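Local structure of transcriptional regulators (LACI-FAMILY TRANSCRIPTIONAL REGULATORY PROTEIN) (Corynebacterium glutamicum, 3GYB) at residues L79-Q91 with V234-L246. The protein probably regulates transcription as a DNA-binding protein of the LacI family, and binds a magnesium ion. Numbering follows the deposited sequence.
Sequences LPPFVIAGTRITQ and VGYNAALLLLSML
Val83 sets both its methyl groups against the helix containing residues 234-246, and it has more surface buried by the contact than Pro81 or Met245. With CG1 anti to the backbone N (chi1 170°), that methyl lies 4.0 Å from Ala238 CB and also touches Leu241 CD2. The other branch reaches the helix backbone itself: Val83 CG2 is 3.6 Å from Leu242 N, an amide already bonded to Ala238 O. Leu241 CD2 meets both methyls, the two side chains crossing obliquely. At the C-terminal end of the helix, Pro81 is covered by Met245 and Leu246: its CB lies 3.9 Å from Met245 CB, while its CG meets Leu246 CD2. Met245, a selenomethionine, runs extended beyond CG, which carries SE past Pro81 to 3.4 Å from Phe82 O and brings SE and CE beside Val83 CG2. Towards the other end the layers are joined by small groups, Ala85 CB sitting 4.0 Å from both Ala238 CB and Val234 CG1.

Strand 82-85 and the helix run nearly antiparallel (166°), with axes 8.0 Å apart: the helix packs on a parallel part of the sheet, the alpha/beta layering of the periplasmic-binding-protein-like fold of LacI-family regulators. The strand pairs with strands 63-67 and 97-100, and Ile65 and Val98 from these neighbours extend the apolar layer to Leu242 and Leu241. The Val234 side chain lies about 8 Å from the bound magnesium, whose ligands include Ser231 in the same helix. No hydrogen bond links the two segments, so their contact rests on van der Waals packing, mostly between apolar side chains.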
# COMPACT_ATOMS: atom_id res chain seq x y z
N LEU A 79 6.02 25.67 -16.88
CA LEU A 79 6.06 24.39 -16.20
C LEU A 79 7.14 23.50 -16.81
O LEU A 79 7.32 23.47 -18.02
CB LEU A 79 4.70 23.69 -16.30
CG LEU A 79 4.51 22.39 -15.51
CD1 LEU A 79 4.56 22.69 -14.02
CD2 LEU A 79 3.18 21.76 -15.88
N PRO A 80 7.89 22.77 -15.96
CA PRO A 80 8.95 21.88 -16.46
C PRO A 80 8.34 20.77 -17.31
O PRO A 80 7.12 20.56 -17.28
CB PRO A 80 9.57 21.33 -15.17
CG PRO A 80 9.31 22.42 -14.17
CD PRO A 80 7.90 22.82 -14.49
N PRO A 81 9.17 20.04 -18.07
CA PRO A 81 8.63 18.96 -18.90
C PRO A 81 7.92 17.94 -18.01
O PRO A 81 8.38 17.65 -16.91
CB PRO A 81 9.88 18.36 -19.54
CG PRO A 81 10.81 19.55 -19.63
CD PRO A 81 10.62 20.21 -18.28
N PHE A 82 6.80 17.42 -18.49
CA PHE A 82 6.05 16.44 -17.71
C PHE A 82 5.43 15.36 -18.59
O PHE A 82 5.23 15.53 -19.79
CB PHE A 82 4.94 17.11 -16.90
CG PHE A 82 3.82 17.67 -17.74
CD1 PHE A 82 3.95 18.91 -18.35
CD2 PHE A 82 2.65 16.94 -17.93
CE1 PHE A 82 2.93 19.41 -19.16
CE2 PHE A 82 1.63 17.43 -18.74
CZ PHE A 82 1.77 18.67 -19.35
N VAL A 83 5.12 14.23 -17.95
CA VAL A 83 4.50 13.10 -18.62
C VAL A 83 3.42 12.59 -17.69
O VAL A 83 3.64 12.48 -16.48
CB VAL A 83 5.50 11.95 -18.87
CG1 VAL A 83 4.76 10.70 -19.33
CG2 VAL A 83 6.52 12.37 -19.92
N ILE A 84 2.24 12.32 -18.24
CA ILE A 84 1.14 11.79 -17.46
C ILE A 84 1.27 10.27 -17.55
O ILE A 84 1.32 9.72 -18.65
CB ILE A 84 -0.22 12.26 -18.03
CG1 ILE A 84 -0.29 13.79 -17.96
CG2 ILE A 84 -1.37 11.65 -17.25
CD1 ILE A 84 -1.48 14.38 -18.69
N ALA A 85 1.33 9.61 -16.40
CA ALA A 85 1.50 8.16 -16.37
C ALA A 85 0.39 7.42 -15.63
O ALA A 85 -0.04 7.84 -14.56
CB ALA A 85 2.85 7.82 -15.74
N GLY A 86 -0.06 6.31 -16.21
CA GLY A 86 -1.09 5.52 -15.58
C GLY A 86 -2.49 5.92 -15.98
O GLY A 86 -3.43 5.13 -15.84
N THR A 87 -2.64 7.14 -16.47
CA THR A 87 -3.94 7.64 -16.90
C THR A 87 -3.76 8.66 -18.02
O THR A 87 -2.65 8.84 -18.53
CB THR A 87 -4.71 8.30 -15.73
OG1 THR A 87 -6.01 8.70 -16.17
CG2 THR A 87 -3.95 9.52 -15.21
N ARG A 88 -4.85 9.32 -18.39
CA ARG A 88 -4.83 10.32 -19.45
C ARG A 88 -6.24 10.83 -19.68
O ARG A 88 -7.21 10.23 -19.20
CB ARG A 88 -4.30 9.70 -20.75
CG ARG A 88 -5.01 8.41 -21.13
CD ARG A 88 -4.61 7.89 -22.50
NE ARG A 88 -3.16 7.91 -22.71
CZ ARG A 88 -2.50 7.00 -23.42
NH1 ARG A 88 -3.16 6.00 -23.98
NH2 ARG A 88 -1.19 7.11 -23.59
N ILE A 89 -6.36 11.93 -20.41
CA ILE A 89 -7.67 12.49 -20.71
C ILE A 89 -8.18 11.68 -21.89
O ILE A 89 -7.53 11.61 -22.93
CB ILE A 89 -7.57 13.98 -21.12
CG1 ILE A 89 -6.62 14.72 -20.17
CG2 ILE A 89 -8.95 14.62 -21.08
CD1 ILE A 89 -7.04 14.67 -18.71
N THR A 90 -9.35 11.07 -21.73
CA THR A 90 -9.93 10.25 -22.79
C THR A 90 -9.98 10.95 -24.14
O THR A 90 -9.79 10.32 -25.18
CB THR A 90 -11.36 9.79 -22.42
OG1 THR A 90 -11.32 9.08 -21.17
CG2 THR A 90 -11.92 8.87 -23.50
N GLN A 91 -10.24 12.26 -24.12
CA GLN A 91 -10.33 13.03 -25.36
C GLN A 91 -8.99 13.46 -25.95
O GLN A 91 -8.67 13.14 -27.09
CB GLN A 91 -11.20 14.27 -25.13
CG GLN A 91 -10.69 15.20 -24.02
CD GLN A 91 -11.56 16.43 -23.83
OE1 GLN A 91 -11.29 17.27 -22.97
NE2 GLN A 91 -12.61 16.55 -24.64
N VAL A 234 4.34 0.95 -18.11
CA VAL A 234 3.98 2.36 -18.11
C VAL A 234 5.10 3.19 -17.48
O VAL A 234 5.49 4.23 -18.02
CB VAL A 234 2.67 2.60 -17.33
CG1 VAL A 234 2.48 4.09 -17.07
CG2 VAL A 234 1.48 2.04 -18.12
N GLY A 235 5.62 2.73 -16.35
CA GLY A 235 6.69 3.45 -15.70
C GLY A 235 7.92 3.50 -16.59
O GLY A 235 8.63 4.50 -16.65
N TYR A 236 8.17 2.40 -17.29
CA TYR A 236 9.32 2.30 -18.18
C TYR A 236 9.22 3.29 -19.34
O TYR A 236 10.12 4.08 -19.56
CB TYR A 236 9.42 0.88 -18.74
CG TYR A 236 10.56 0.68 -19.71
CD1 TYR A 236 11.88 0.62 -19.26
CD2 TYR A 236 10.32 0.57 -21.08
CE1 TYR A 236 12.94 0.46 -20.15
CE2 TYR A 236 11.37 0.41 -21.98
CZ TYR A 236 12.68 0.36 -21.51
OH TYR A 236 13.72 0.22 -22.39
N ASN A 237 8.11 3.24 -20.06
CA ASN A 237 7.93 4.13 -21.20
C ASN A 237 7.76 5.59 -20.80
O ASN A 237 8.18 6.49 -21.52
CB ASN A 237 6.76 3.66 -22.06
CG ASN A 237 7.09 2.39 -22.82
OD1 ASN A 237 6.83 1.28 -22.35
ND2 ASN A 237 7.67 2.55 -24.00
N ALA A 238 7.14 5.82 -19.64
CA ALA A 238 6.95 7.19 -19.17
C ALA A 238 8.32 7.81 -18.88
O ALA A 238 8.54 8.99 -19.16
CB ALA A 238 6.10 7.19 -17.90
N ALA A 239 9.22 7.02 -18.31
CA ALA A 239 10.56 7.50 -18.01
C ALA A 239 11.28 7.83 -19.31
O ALA A 239 11.91 8.88 -19.44
CB ALA A 239 11.34 6.44 -17.22
N LEU A 240 11.19 6.93 -20.29
CA LEU A 240 11.84 7.17 -21.57
C LEU A 240 11.26 8.41 -22.24
O LEU A 240 11.99 9.21 -22.81
CB LEU A 240 11.66 5.97 -22.51
CG LEU A 240 12.41 4.68 -22.17
CD1 LEU A 240 12.11 3.63 -23.23
CD2 LEU A 240 13.91 4.97 -22.10
N LEU A 241 9.94 8.57 -22.17
CA LEU A 241 9.29 9.73 -22.79
C LEU A 241 9.75 11.03 -22.14
O LEU A 241 10.04 12.01 -22.84
CB LEU A 241 7.76 9.60 -22.69
CG LEU A 241 6.94 10.70 -23.38
CD1 LEU A 241 7.23 10.68 -24.88
CD2 LEU A 241 5.45 10.49 -23.13
N LEU A 242 9.80 11.06 -20.81
CA LEU A 242 10.24 12.26 -20.12
C LEU A 242 11.69 12.58 -20.48
O LEU A 242 12.03 13.74 -20.72
CB LEU A 242 10.11 12.09 -18.61
CG LEU A 242 10.48 13.32 -17.77
CD1 LEU A 242 9.56 14.48 -18.12
CD2 LEU A 242 10.36 12.98 -16.30
N LEU A 243 12.53 11.55 -20.52
CA LEU A 243 13.94 11.75 -20.86
C LEU A 243 14.08 12.36 -22.25
O LEU A 243 14.97 13.18 -22.48
CB LEU A 243 14.69 10.41 -20.81
CG LEU A 243 15.02 9.84 -19.43
CD1 LEU A 243 15.61 8.45 -19.60
CD2 LEU A 243 16.00 10.75 -18.70
N SER A 244 13.21 11.97 -23.17
CA SER A 244 13.27 12.50 -24.53
C SER A 244 12.96 13.99 -24.54
O SER A 244 13.42 14.72 -25.42
CB SER A 244 12.32 11.74 -25.46
OG SER A 244 10.97 12.09 -25.21
N MSE A 245 12.17 14.45 -23.57
CA MSE A 245 11.84 15.87 -23.47
C MSE A 245 12.96 16.63 -22.76
O MSE A 245 13.29 17.75 -23.13
CB MSE A 245 10.54 16.07 -22.68
CG MSE A 245 9.31 15.43 -23.28
SE MSE A 245 7.81 15.57 -22.06
CE MSE A 245 6.46 14.83 -23.20
N LEU A 246 13.55 16.01 -21.74
CA LEU A 246 14.63 16.62 -20.98
C LEU A 246 15.90 16.78 -21.80
O LEU A 246 16.71 17.68 -21.55
CB LEU A 246 14.93 15.78 -19.73
CG LEU A 246 13.78 15.72 -18.72
CD1 LEU A 246 14.10 14.73 -17.59
CD2 LEU A 246 13.54 17.11 -18.15